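Local coordinates for protein response regulator FixJ (Bradyrhizobium japonicum, PDB 5XT2) that acts as a response regulator which, when activated by FixL, induces expression of the nitrogen-fixation regulatory genes nifA and fixK, at residues I17-D22 against F39-F44; D65-G70 against H95-L100; P55-G60 against S85-L90; A147-S152 against K194-S199. All coordinates share one frame; numbering follows the deposited sequence.

Interactions 1 to 3 lie in the receiver domain and interaction 4 at the far end of the long helix 119-151, where it meets the DNA-binding domain. Interactions 1 and 2, with centres about 17 Å apart, meet at the C-terminal ends of the parallel strands: Asp22 and Asp65 share one magnesium ion, and three of its waters border both contacts. Interaction 3 lies at their N-terminal ends, about 12 Å from interaction 1 between centres, and touches it where Tyr18 reaches Ser58 and packs on Leu57 and Phe87. Interaction 4 stands apart, its centre about 27 Å from that of interaction 3 and about 45 Å from that of interaction 2.

Interaction 1. Residues I17-D22 against F39-F44; sequences IYVIDD and FGVTLF. With MG (magnesium ion), chain F.
Val19 is held by two residues of strand 40-44: its N donates to Thr42 O (2.9 Å) and its O accepts from Phe44 N (2.8 Å). Ile17 is gripped likewise by Gly40 and Thr42, and Asp21 N ends the ladder on Phe44 O at a longer 3.2 Å. The Phe44 ring, its CG anti to the carbonyl carbon (chi1 -57°), runs alongside Tyr18 and points the same way, with CE2 3.8 Å from Tyr18 CB and an edge turned to Val19 O. Replacing Phe44 with an alanine would probably open a gap beside Tyr18 CB. The other face carries Val19 and Leu43, also side by side, Leu43 CD2 resting 3.8 Å from Val19 CB. Both strands belong to a beta-alpha-beta unit of the receiver fold, whose helix 24-35 packs on this second face through Leu30 and Asn31. Phe39, just before its strand, places CB 3.7 Å from Ile17 CG1 and also meets helix 119-151. Farther out, Tyr18 OH is hydrogen-bonded to Ser58 O and Thr42 OG1 to His16 NE2. Beyond the strand end, Asp22 OD1 binds the magnesium ion at 2.1 Å, whereas Asp21 OD1 accepts from a metal-bound water and from Asp23 N.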
loop_
_atom_site.group_PDB
_atom_site.type_symbol
_atom_site.label_atom_id
_atom_site.label_comp_id
_atom_site.label_asym_id
_atom_site.label_seq_id
_atom_site.Cartn_x
_atom_site.Cartn_y
_atom_site.Cartn_z
ATOM N N ILE A 17 0.125 -12.356 10.162
ATOM C CA ILE A 17 -1.167 -12.623 9.544
ATOM C C ILE A 17 -2.261 -12.028 10.413
ATOM O O ILE A 17 -2.295 -12.284 11.621
ATOM C CB ILE A 17 -1.390 -14.126 9.367
ATOM C CG1 ILE A 17 -0.083 -14.765 8.870
ATOM C CG2 ILE A 17 -2.626 -14.390 8.493
ATOM C CD1 ILE A 17 0.372 -14.270 7.519
ATOM N N TYR A 18 -3.155 -11.265 9.804
ATOM C CA TYR A 18 -4.357 -10.790 10.463
ATOM C C TYR A 18 -5.544 -11.610 9.973
ATOM O O TYR A 18 -6.002 -11.409 8.841
ATOM C CB TYR A 18 -4.596 -9.307 10.187
ATOM C CG TYR A 18 -3.374 -8.457 10.320
ATOM C CD1 TYR A 18 -2.903 -8.129 11.580
ATOM C CD2 TYR A 18 -2.690 -7.962 9.201
ATOM C CE1 TYR A 18 -1.781 -7.337 11.748
ATOM C CE2 TYR A 18 -1.544 -7.175 9.366
ATOM C CZ TYR A 18 -1.104 -6.870 10.672
ATOM O OH TYR A 18 0.020 -6.121 10.957
ATOM N N VAL A 19 -6.078 -12.481 10.844
ATOM C CA VAL A 19 -7.167 -13.400 10.511
ATOM C C VAL A 19 -8.508 -12.768 10.867
ATOM O O VAL A 19 -8.686 -12.268 11.974
ATOM C CB VAL A 19 -7.001 -14.719 11.276
ATOM C CG1 VAL A 19 -8.230 -15.594 11.125
ATOM C CG2 VAL A 19 -5.708 -15.417 10.889
ATOM N N ILE A 20 -9.470 -12.801 9.958
ATOM C CA ILE A 20 -10.788 -12.233 10.226
ATOM C C ILE A 20 -11.833 -13.318 9.976
ATOM O O ILE A 20 -12.042 -13.736 8.826
ATOM C CB ILE A 20 -11.067 -10.988 9.367
ATOM C CG1 ILE A 20 -9.932 -9.949 9.534
ATOM C CG2 ILE A 20 -12.485 -10.408 9.657
ATOM C CD1 ILE A 20 -9.900 -8.879 8.450
ATOM N N ASP A 21 -12.505 -13.762 11.037
ATOM C CA ASP A 21 -13.497 -14.809 10.871
ATOM C C ASP A 21 -14.417 -14.843 12.084
ATOM O O ASP A 21 -13.943 -14.771 13.220
ATOM C CB ASP A 21 -12.811 -16.154 10.673
ATOM C CG ASP A 21 -13.667 -17.151 9.904
ATOM O OD1 ASP A 21 -14.832 -17.400 10.339
ATOM O OD2 ASP A 21 -13.161 -17.686 8.876
ATOM N N ASP A 22 -15.726 -14.958 11.850
ATOM C CA ASP A 22 -16.622 -15.069 12.989
ATOM C C ASP A 22 -16.735 -16.489 13.534
ATOM O O ASP A 22 -17.362 -16.682 14.578
ATOM C CB ASP A 22 -18.015 -14.537 12.634
ATOM C CG ASP A 22 -18.598 -15.205 11.428
ATOM O OD1 ASP A 22 -17.839 -15.952 10.740
ATOM O OD2 ASP A 22 -19.803 -14.988 11.157
ATOM N N PHE A 39 4.437 -18.082 11.474
ATOM C CA PHE A 39 3.922 -16.728 11.314
ATOM C C PHE A 39 3.400 -16.173 12.630
ATOM O O PHE A 39 2.863 -16.904 13.463
ATOM C CB PHE A 39 2.794 -16.684 10.281
ATOM C CG PHE A 39 3.182 -17.207 8.928
ATOM C CD1 PHE A 39 3.684 -16.352 7.956
ATOM C CD2 PHE A 39 3.038 -18.549 8.625
ATOM C CE1 PHE A 39 4.034 -16.816 6.716
ATOM C CE2 PHE A 39 3.391 -19.031 7.361
ATOM C CZ PHE A 39 3.895 -18.156 6.415
ATOM N N GLY A 40 3.544 -14.867 12.804
ATOM C CA GLY A 40 2.758 -14.175 13.803
ATOM C C GLY A 40 1.312 -14.070 13.374
ATOM O O GLY A 40 0.980 -14.184 12.192
ATOM N N VAL A 41 0.425 -13.882 14.355
ATOM C CA VAL A 41 -1.026 -13.921 14.141
ATOM C C VAL A 41 -1.712 -12.895 15.039
ATOM O O VAL A 41 -1.347 -12.733 16.202
ATOM C CB VAL A 41 -1.611 -15.323 14.416
ATOM C CG1 VAL A 41 -3.112 -15.304 14.283
ATOM C CG2 VAL A 41 -1.005 -16.364 13.510
ATOM N N THR A 42 -2.700 -12.199 14.495
ATOM C CA THR A 42 -3.686 -11.457 15.262
ATOM C C THR A 42 -5.032 -11.917 14.751
ATOM O O THR A 42 -5.233 -11.960 13.531
ATOM C CB THR A 42 -3.551 -9.949 15.059
ATOM O OG1 THR A 42 -2.257 -9.529 15.478
ATOM C CG2 THR A 42 -4.614 -9.200 15.821
ATOM N N LEU A 43 -5.940 -12.271 15.663
ATOM C CA LEU A 43 -7.294 -12.681 15.308
ATOM C C LEU A 43 -8.258 -11.519 15.491
ATOM O O LEU A 43 -8.201 -10.800 16.489
ATOM C CB LEU A 43 -7.755 -13.835 16.182
ATOM C CG LEU A 43 -6.835 -15.044 16.288
ATOM C CD1 LEU A 43 -7.456 -16.053 17.251
ATOM C CD2 LEU A 43 -6.625 -15.683 14.929
ATOM N N PHE A 44 -9.157 -11.345 14.541
ATOM C CA PHE A 44 -10.304 -10.468 14.712
ATOM C C PHE A 44 -11.582 -11.290 14.577
ATOM O O PHE A 44 -11.837 -11.887 13.522
ATOM C CB PHE A 44 -10.254 -9.340 13.690
ATOM C CG PHE A 44 -8.992 -8.536 13.753
ATOM C CD1 PHE A 44 -8.951 -7.342 14.450
ATOM C CD2 PHE A 44 -7.840 -8.970 13.120
ATOM C CE1 PHE A 44 -7.788 -6.597 14.510
ATOM C CE2 PHE A 44 -6.683 -8.214 13.165
ATOM C CZ PHE A 44 -6.650 -7.037 13.865
HETATM MG MG MG F . -18.465 -16.616 8.885
HETATM O O HOH W 1 -16.889 -17.950 8.995
HETATM O O HOH W 2 -20.152 -15.417 8.550
HETATM O O HOH W 3 -18.355 -17.526 6.939
#

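Interaction 2. Residues D65-G70 against H95-L100; sequences DVRMPG and HGDVPL. With MG (magnesium ion), chain F.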
loop_
_atom_site.group_PDB
_atom_site.type_symbol
_atom_site.label_atom_id
_atom_site.label_comp_id
_atom_site.label_asym_id
_atom_site.label_seq_id
_atom_site.Cartn_x
_atom_site.Cartn_y
_atom_site.Cartn_z
ATOM N N ASP A 65 -12.701 -14.304 6.162
ATOM C CA ASP A 65 -13.898 -15.050 5.790
ATOM C C ASP A 65 -14.622 -14.304 4.675
ATOM O O ASP A 65 -14.913 -13.120 4.810
ATOM C CB ASP A 65 -14.749 -15.227 7.059
ATOM C CG ASP A 65 -16.219 -15.557 6.817
ATOM O OD1 ASP A 65 -16.640 -15.966 5.694
ATOM O OD2 ASP A 65 -16.972 -15.464 7.829
ATOM N N VAL A 66 -14.904 -14.975 3.555
ATOM C CA VAL A 66 -15.542 -14.239 2.445
ATOM C C VAL A 66 -16.918 -13.714 2.835
ATOM O O VAL A 66 -17.476 -12.853 2.142
ATOM C CB VAL A 66 -15.658 -15.098 1.152
ATOM C CG1 VAL A 66 -16.619 -16.215 1.361
ATOM C CG2 VAL A 66 -16.126 -14.236 -0.053
ATOM N N ARG A 67 -17.475 -14.181 3.929
ATOM C CA ARG A 67 -18.783 -13.737 4.344
ATOM C C ARG A 67 -18.738 -13.238 5.785
ATOM O O ARG A 67 -19.688 -13.404 6.556
ATOM C CB ARG A 67 -19.801 -14.860 4.175
ATOM C CG ARG A 67 -20.479 -14.774 2.793
ATOM C CD ARG A 67 -21.334 -15.978 2.475
ATOM N NE ARG A 67 -22.753 -15.652 2.615
ATOM C CZ ARG A 67 -23.740 -16.542 2.709
ATOM N NH1 ARG A 67 -23.498 -17.856 2.654
ATOM N NH2 ARG A 67 -24.983 -16.113 2.855
ATOM N N MET A 68 -17.631 -12.651 6.184
ATOM C CA MET A 68 -17.619 -11.988 7.476
ATOM C C MET A 68 -18.773 -10.981 7.591
ATOM O O MET A 68 -18.859 -10.061 6.759
ATOM C CB MET A 68 -16.299 -11.275 7.672
ATOM C CG MET A 68 -16.161 -10.685 9.003
ATOM S SD MET A 68 -15.638 -11.995 10.114
ATOM C CE MET A 68 -16.473 -11.427 11.642
ATOM N N PRO A 69 -19.643 -11.088 8.597
ATOM C CA PRO A 69 -20.726 -10.103 8.765
ATOM C C PRO A 69 -20.182 -8.693 8.828
ATOM O O PRO A 69 -19.273 -8.392 9.612
ATOM C CB PRO A 69 -21.360 -10.497 10.098
ATOM C CG PRO A 69 -20.744 -11.782 10.500
ATOM C CD PRO A 69 -19.433 -11.885 9.814
ATOM N N GLY A 70 -20.747 -7.820 8.010
ATOM C CA GLY A 70 -20.320 -6.440 7.969
ATOM C C GLY A 70 -19.221 -6.169 6.977
ATOM O O GLY A 70 -19.050 -5.031 6.552
ATOM N N HIS A 95 -17.629 -23.609 -0.747
ATOM C CA HIS A 95 -17.889 -23.945 -2.150
ATOM C C HIS A 95 -19.051 -23.134 -2.739
ATOM O O HIS A 95 -18.908 -22.518 -3.811
ATOM C CB HIS A 95 -18.123 -25.461 -2.256
ATOM C CG HIS A 95 -16.860 -26.262 -2.129
ATOM N ND1 HIS A 95 -15.859 -26.233 -3.080
ATOM C CD2 HIS A 95 -16.379 -27.010 -1.112
ATOM C CE1 HIS A 95 -14.851 -26.994 -2.684
ATOM N NE2 HIS A 95 -15.137 -27.467 -1.485
ATOM N N GLY A 96 -20.178 -23.042 -2.005
ATOM C CA GLY A 96 -21.308 -22.278 -2.502
ATOM C C GLY A 96 -20.995 -20.809 -2.761
ATOM O O GLY A 96 -21.587 -20.186 -3.645
ATOM N N ASP A 97 -20.053 -20.245 -2.023
ATOM C CA ASP A 97 -19.722 -18.833 -2.127
ATOM C C ASP A 97 -18.591 -18.532 -3.092
ATOM O O ASP A 97 -18.151 -17.372 -3.153
ATOM C CB ASP A 97 -19.314 -18.242 -0.726
ATOM C CG ASP A 97 -20.244 -18.697 0.405
ATOM O OD1 ASP A 97 -21.460 -18.440 0.262
ATOM O OD2 ASP A 97 -19.756 -19.224 1.451
ATOM N N VAL A 98 -18.073 -19.513 -3.820
ATOM C CA VAL A 98 -16.962 -19.172 -4.712
ATOM C C VAL A 98 -17.321 -18.028 -5.679
ATOM O O VAL A 98 -16.448 -17.196 -5.946
ATOM C CB VAL A 98 -16.447 -20.421 -5.460
ATOM C CG1 VAL A 98 -15.564 -20.029 -6.637
ATOM C CG2 VAL A 98 -15.656 -21.318 -4.512
ATOM N N PRO A 99 -18.563 -17.886 -6.203
ATOM C CA PRO A 99 -18.803 -16.726 -7.093
ATOM C C PRO A 99 -18.466 -15.398 -6.431
ATOM O O PRO A 99 -17.856 -14.497 -7.046
ATOM C CB PRO A 99 -20.290 -16.834 -7.427
ATOM C CG PRO A 99 -20.673 -18.289 -7.063
ATOM C CD PRO A 99 -19.792 -18.697 -5.995
ATOM N N LEU A 100 -18.757 -15.303 -5.137
ATOM C CA LEU A 100 -18.442 -14.096 -4.385
ATOM C C LEU A 100 -16.928 -13.888 -4.284
ATOM O O LEU A 100 -16.407 -12.795 -4.554
ATOM C CB LEU A 100 -19.083 -14.208 -3.020
ATOM C CG LEU A 100 -19.581 -12.878 -2.496
ATOM C CD1 LEU A 100 -20.551 -13.124 -1.317
ATOM C CD2 LEU A 100 -18.393 -12.027 -2.054
HETATM MG MG MG F . -18.465 -16.616 8.885
HETATM O O HOH W 2 -20.152 -15.417 8.550
HETATM O O HOH W 3 -18.355 -17.526 6.939
HETATM O O HOH W 1 -16.889 -17.950 8.995
#
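Arg67, which meets Asp97 across the contact, is fixed at its root by an Asx turn: its backbone N donates to Asp65 OD1 at 2.6 Å along a fairly straight bond (161° at the hydrogen), standing well above the carboxylate plane. From there its side chain reaches over to Asp97, where NH1 and OD1, 3.2 Å apart, form a salt bridge whose hydrogen bond is weak, bent to 123° at the hydrogen. The side chains cross at about a right angle and the guanidinium and carboxylate planes are 65° apart, so the two groups do not face each other in a flat, two-pronged pairing. A bend at chi3 turns the guanidinium across the carboxylate. An asparagine in place of Asp97 would probably deprive the Arg67 guanidinium of its charged mate here. Beside this pair, the two methyls of Val66 divide between partners: CG2 packs on Leu100 CD2 at 3.7 Å, while CG1 lies 4.0 Å from Asp97 CB.

The other oxygen of Asp65, OD2, binds magnesium at 2.2 Å, and Arg67 O accepts from a metal-bound water at 2.9 Å. Asp65, at the end of its strand, holds the position of the phosphate-accepting aspartate of receiver domains and probably plays that part here. In the fold, the contact ties the loop between strand 61-65 and helix 73-82 to the 3-10 turn and first residues of helix 98-106, with Val66 also packed on Ile91 and Thr93 of strand 89-94.

Interaction 3. Residues P55-G60 against S85-L90; sequences PGLSFG and SPFPIL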
loop_
_atom_site.group_PDB
_atom_site.type_symbol
_atom_site.label_atom_id
_atom_site.label_comp_id
_atom_site.label_asym_id
_atom_site.label_seq_id
_atom_site.Cartn_x
_atom_site.Cartn_y
_atom_site.Cartn_z
ATOM N N PRO A 55 -5.635 1.288 10.423
ATOM C CA PRO A 55 -4.707 2.405 10.127
ATOM C C PRO A 55 -3.377 2.376 10.897
ATOM O O PRO A 55 -2.449 3.084 10.490
ATOM C CB PRO A 55 -5.529 3.652 10.476
ATOM C CG PRO A 55 -6.683 3.156 11.311
ATOM C CD PRO A 55 -6.967 1.783 10.826
ATOM N N GLY A 56 -3.234 1.570 11.947
ATOM C CA GLY A 56 -1.951 1.422 12.626
ATOM C C GLY A 56 -1.443 -0.016 12.664
ATOM O O GLY A 56 -0.631 -0.390 13.525
ATOM N N LEU A 57 -1.927 -0.853 11.745
ATOM C CA LEU A 57 -1.361 -2.181 11.590
ATOM C C LEU A 57 -0.121 -2.099 10.711
ATOM O O LEU A 57 -0.139 -1.444 9.651
ATOM C CB LEU A 57 -2.362 -3.164 10.989
ATOM C CG LEU A 57 -3.529 -3.628 11.837
ATOM C CD1 LEU A 57 -4.246 -4.763 11.094
ATOM C CD2 LEU A 57 -3.048 -4.059 13.219
ATOM N N SER A 58 0.953 -2.762 11.154
ATOM C CA SER A 58 2.134 -2.881 10.305
ATOM C C SER A 58 1.868 -3.919 9.214
ATOM O O SER A 58 0.881 -4.644 9.256
ATOM C CB SER A 58 3.358 -3.276 11.128
ATOM O OG SER A 58 3.489 -4.691 11.138
ATOM N N PHE A 59 2.776 -4.002 8.247
ATOM C CA PHE A 59 2.571 -4.835 7.068
ATOM C C PHE A 59 2.423 -6.316 7.430
ATOM O O PHE A 59 3.177 -6.865 8.239
ATOM C CB PHE A 59 3.721 -4.649 6.090
ATOM C CG PHE A 59 3.658 -5.562 4.938
ATOM C CD1 PHE A 59 4.243 -6.822 5.002
ATOM C CD2 PHE A 59 2.948 -5.184 3.796
ATOM C CE1 PHE A 59 4.142 -7.689 3.938
ATOM C CE2 PHE A 59 2.859 -6.042 2.712
ATOM C CZ PHE A 59 3.460 -7.298 2.785
ATOM N N GLY A 60 1.442 -6.957 6.803
ATOM C CA GLY A 60 1.069 -8.333 7.074
ATOM C C GLY A 60 0.078 -8.752 6.016
ATOM O O GLY A 60 -0.396 -7.934 5.224
ATOM N N SER A 85 -4.178 0.315 1.273
ATOM C CA SER A 85 -3.314 -0.624 1.964
ATOM C C SER A 85 -2.558 -1.483 0.947
ATOM O O SER A 85 -3.127 -1.831 -0.092
ATOM C CB SER A 85 -4.134 -1.508 2.881
ATOM O OG SER A 85 -3.302 -2.520 3.402
ATOM N N PRO A 86 -1.285 -1.782 1.187
ATOM C CA PRO A 86 -0.568 -2.766 0.339
ATOM C C PRO A 86 -0.584 -4.171 0.915
ATOM O O PRO A 86 0.178 -5.012 0.409
ATOM C CB PRO A 86 0.860 -2.200 0.330
ATOM C CG PRO A 86 1.018 -1.439 1.595
ATOM C CD PRO A 86 -0.379 -1.227 2.202
ATOM N N PHE A 87 -1.400 -4.421 1.961
ATOM C CA PHE A 87 -1.536 -5.755 2.558
ATOM C C PHE A 87 -2.136 -6.716 1.536
ATOM O O PHE A 87 -3.196 -6.416 0.956
ATOM C CB PHE A 87 -2.450 -5.738 3.795
ATOM C CG PHE A 87 -1.948 -4.898 4.971
ATOM C CD1 PHE A 87 -0.757 -4.169 4.908
ATOM C CD2 PHE A 87 -2.689 -4.847 6.153
ATOM C CE1 PHE A 87 -0.327 -3.413 6.022
ATOM C CE2 PHE A 87 -2.270 -4.110 7.235
ATOM C CZ PHE A 87 -1.093 -3.387 7.173
ATOM N N PRO A 88 -1.520 -7.860 1.286
ATOM C CA PRO A 88 -2.159 -8.835 0.405
ATOM C C PRO A 88 -3.312 -9.480 1.144
ATOM O O PRO A 88 -3.297 -9.611 2.369
ATOM C CB PRO A 88 -1.045 -9.842 0.109
ATOM C CG PRO A 88 -0.164 -9.772 1.330
ATOM C CD PRO A 88 -0.314 -8.389 1.940
ATOM N N ILE A 89 -4.328 -9.885 0.398
ATOM C CA ILE A 89 -5.565 -10.373 0.983
ATOM C C ILE A 89 -5.876 -11.714 0.366
ATOM O O ILE A 89 -5.980 -11.814 -0.863
ATOM C CB ILE A 89 -6.726 -9.394 0.749
ATOM C CG1 ILE A 89 -6.398 -8.058 1.412
ATOM C CG2 ILE A 89 -8.056 -9.979 1.236
ATOM C CD1 ILE A 89 -7.249 -6.970 0.850
ATOM N N LEU A 90 -6.022 -12.731 1.214
ATOM C CA LEU A 90 -6.504 -14.042 0.846
ATOM C C LEU A 90 -7.929 -14.199 1.344
ATOM O O LEU A 90 -8.249 -13.795 2.460
ATOM C CB LEU A 90 -5.625 -15.127 1.455
ATOM C CG LEU A 90 -4.208 -14.984 0.937
ATOM C CD1 LEU A 90 -3.269 -16.058 1.463
ATOM C CD2 LEU A 90 -4.283 -15.082 -0.553
#
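Phe87 pushes its ring into a hollow formed by the curved backbone of Leu57 to Gly60. The leading carbon, CZ, goes deepest, reaching Ser58 O at 3.1 Å and Leu57 O at 3.3 Å; the Leu57 carbonyl lies at the ring edge, close to its plane. Leu57 CB fills in beside CE2 at 3.9 Å, and Phe59 CA borders CE1 on the other flank at 3.4 Å. Gly60 N sits over one ring face, offset toward the rim, and Gly60 O is set against the base of the side chain, 3.3 Å from Phe87 CB. With CG beside the backbone N and anti to the carbonyl carbon (chi1 -63°), the ring swings toward 57-60. The hollow is walled largely by main chain, and the ring fills it by shape rather than by polar bonds.

A second bump runs the opposite way. The Phe59 ring slides past Phe87, its CD2 4.0 Å from Phe87 CD1, with the ring planes nearly perpendicular (89°) and the centroids 6.0 Å apart in an oblique pairing. Its far end settles into the notch between Pro86 and Pro88: an edge faces Pro86 O, and CZ packs 4.0 Å from Pro88 CD. An ST turn, in which Ser85 OG accepts from Phe87 N, shapes the bend from which Phe87 projects.

The loop 55-60 leads into strand 61-65, and segment 85-90 runs into the start of the adjacent parallel strand 89-94 of the receiver sheet. Met80 of helix 73-82 and Leu54 also touch Phe87, while helix 119-151 packs on Phe59 through Ala137 and on Pro88 through Ala133.

Interaction 4. Residues A147-S152 against K194-S199; sequences AARVAS and KMQANS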
loop_
_atom_site.group_PDB
_atom_site.type_symbol
_atom_site.label_atom_id
_atom_site.label_comp_id
_atom_site.label_asym_id
_atom_site.label_seq_id
_atom_site.Cartn_x
_atom_site.Cartn_y
_atom_site.Cartn_z
ATOM N N ALA A 147 7.290 12.605 -0.281
ATOM C CA ALA A 147 6.480 13.667 0.315
ATOM C C ALA A 147 7.274 14.443 1.370
ATOM O O ALA A 147 7.273 15.687 1.378
ATOM C CB ALA A 147 5.201 13.079 0.904
ATOM N N ALA A 148 8.011 13.727 2.229
ATOM C CA ALA A 148 8.874 14.414 3.194
ATOM C C ALA A 148 9.923 15.296 2.507
ATOM O O ALA A 148 10.197 16.408 2.967
ATOM C CB ALA A 148 9.545 13.400 4.122
ATOM N N ARG A 149 10.534 14.822 1.414
ATOM C CA ARG A 149 11.539 15.630 0.727
ATOM C C ARG A 149 10.924 16.908 0.158
ATOM O O ARG A 149 11.509 17.993 0.275
ATOM C CB ARG A 149 12.219 14.830 -0.386
ATOM C CG ARG A 149 12.890 13.508 0.011
ATOM C CD ARG A 149 13.481 12.822 -1.264
ATOM N NE ARG A 149 13.481 11.347 -1.259
ATOM C CZ ARG A 149 13.569 10.584 -2.365
ATOM N NH1 ARG A 149 13.674 11.155 -3.564
ATOM N NH2 ARG A 149 13.548 9.243 -2.292
ATOM N N VAL A 150 9.747 16.799 -0.473
ATOM C CA VAL A 150 9.009 17.985 -0.920
ATOM C C VAL A 150 8.782 18.939 0.240
ATOM O O VAL A 150 9.114 20.134 0.170
ATOM C CB VAL A 150 7.671 17.573 -1.556
ATOM C CG1 VAL A 150 6.893 18.813 -2.056
ATOM C CG2 VAL A 150 7.932 16.596 -2.691
ATOM N N ALA A 151 8.174 18.418 1.316
ATOM C CA ALA A 151 7.808 19.239 2.463
ATOM C C ALA A 151 8.982 20.085 2.971
ATOM O O ALA A 151 8.777 21.222 3.413
ATOM C CB ALA A 151 7.248 18.328 3.535
ATOM N N SER A 152 10.222 19.565 2.866
ATOM C CA SER A 152 11.481 20.191 3.300
ATOM C C SER A 152 12.022 21.299 2.375
ATOM O O SER A 152 13.043 21.922 2.695
ATOM C CB SER A 152 12.567 19.113 3.417
ATOM O OG SER A 152 13.413 19.073 2.253
ATOM N N LYS A 194 17.873 18.106 -2.479
ATOM C CA LYS A 194 16.862 17.795 -1.470
ATOM C C LYS A 194 15.846 16.758 -1.975
ATOM O O LYS A 194 15.364 15.926 -1.196
ATOM C CB LYS A 194 16.151 19.072 -1.035
ATOM C CG LYS A 194 16.962 19.935 -0.099
ATOM C CD LYS A 194 16.447 21.346 -0.163
ATOM C CE LYS A 194 16.779 22.136 1.095
ATOM N NZ LYS A 194 15.508 22.654 1.716
ATOM N N MET A 195 15.505 16.792 -3.261
ATOM C CA MET A 195 14.706 15.734 -3.852
ATOM C C MET A 195 15.512 14.490 -4.211
ATOM O O MET A 195 14.914 13.525 -4.709
ATOM C CB MET A 195 14.021 16.233 -5.116
ATOM C CG MET A 195 13.150 17.377 -4.838
ATOM S SD MET A 195 11.889 16.984 -3.598
ATOM C CE MET A 195 10.946 15.694 -4.469
ATOM N N GLN A 196 16.833 14.487 -4.012
ATOM C CA GLN A 196 17.644 13.326 -4.368
ATOM C C GLN A 196 17.332 12.881 -5.779
ATOM O O GLN A 196 17.139 11.685 -6.045
ATOM C CB GLN A 196 17.432 12.165 -3.403
ATOM C CG GLN A 196 18.102 12.364 -2.057
ATOM C CD GLN A 196 17.230 11.909 -0.904
ATOM O OE1 GLN A 196 16.884 10.721 -0.815
ATOM N NE2 GLN A 196 16.859 12.852 -0.010
ATOM N N ALA A 197 17.218 13.864 -6.674
ATOM C CA ALA A 197 16.968 13.621 -8.082
ATOM C C ALA A 197 18.257 13.819 -8.871
ATOM O O ALA A 197 19.014 14.748 -8.600
ATOM C CB ALA A 197 15.877 14.558 -8.587
ATOM N N ASN A 198 18.493 12.943 -9.855
ATOM C CA ASN A 198 19.694 12.926 -10.692
ATOM C C ASN A 198 19.510 13.600 -12.047
ATOM O O ASN A 198 20.445 13.594 -12.864
ATOM C CB ASN A 198 20.141 11.480 -10.932
ATOM C CG ASN A 198 20.420 10.753 -9.646
ATOM O OD1 ASN A 198 21.427 11.024 -8.964
ATOM N ND2 ASN A 198 19.511 9.846 -9.273
ATOM N N SER A 199 18.331 14.153 -12.313
ATOM C CA SER A 199 17.999 14.748 -13.596
ATOM C C SER A 199 16.598 15.306 -13.499
ATOM O O SER A 199 15.763 14.743 -12.776
ATOM C CB SER A 199 18.062 13.727 -14.744
ATOM O OG SER A 199 17.337 12.533 -14.461
#
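Arg149 sets out with CG anti to its carbonyl carbon (chi1 -56°) and bends at chi3 (-148°), which carries the guanidinium over to the turn at Met195 and Gln196. There NH1 donates to Met195 O at 2.9 Å, coming from above the carbonyl plane along a bent bond (134° at the hydrogen). Gln196 OE1 lies over one face of the guanidinium, toward its rim, with the amide and guanidinium planes only moderately turned against each other; NE is too poorly angled to bond to it and instead forms a salt bridge with Asp145.

Met195, folded back at chi2 and chi3, brings CE to Val150 CG2 at 3.6 Å, and Met161 and Leu203 also pack on it. Lys194 NZ reaches Ser152 O at 2.8 Å and forms a salt bridge with Glu157, while Ser152 OG turns back to Arg149 O.

Gln196, the first residue to leave helix 181-194, has positive phi and forms a Schellman motif, and Ser199 takes the N-cap position of helix 200-210, its OG weakly bonded to Glu202 N. The contact thus sets the last part of the domain-linking helix 119-151 against the turn between the last two helices of a LuxR-type helix-turn-helix domain.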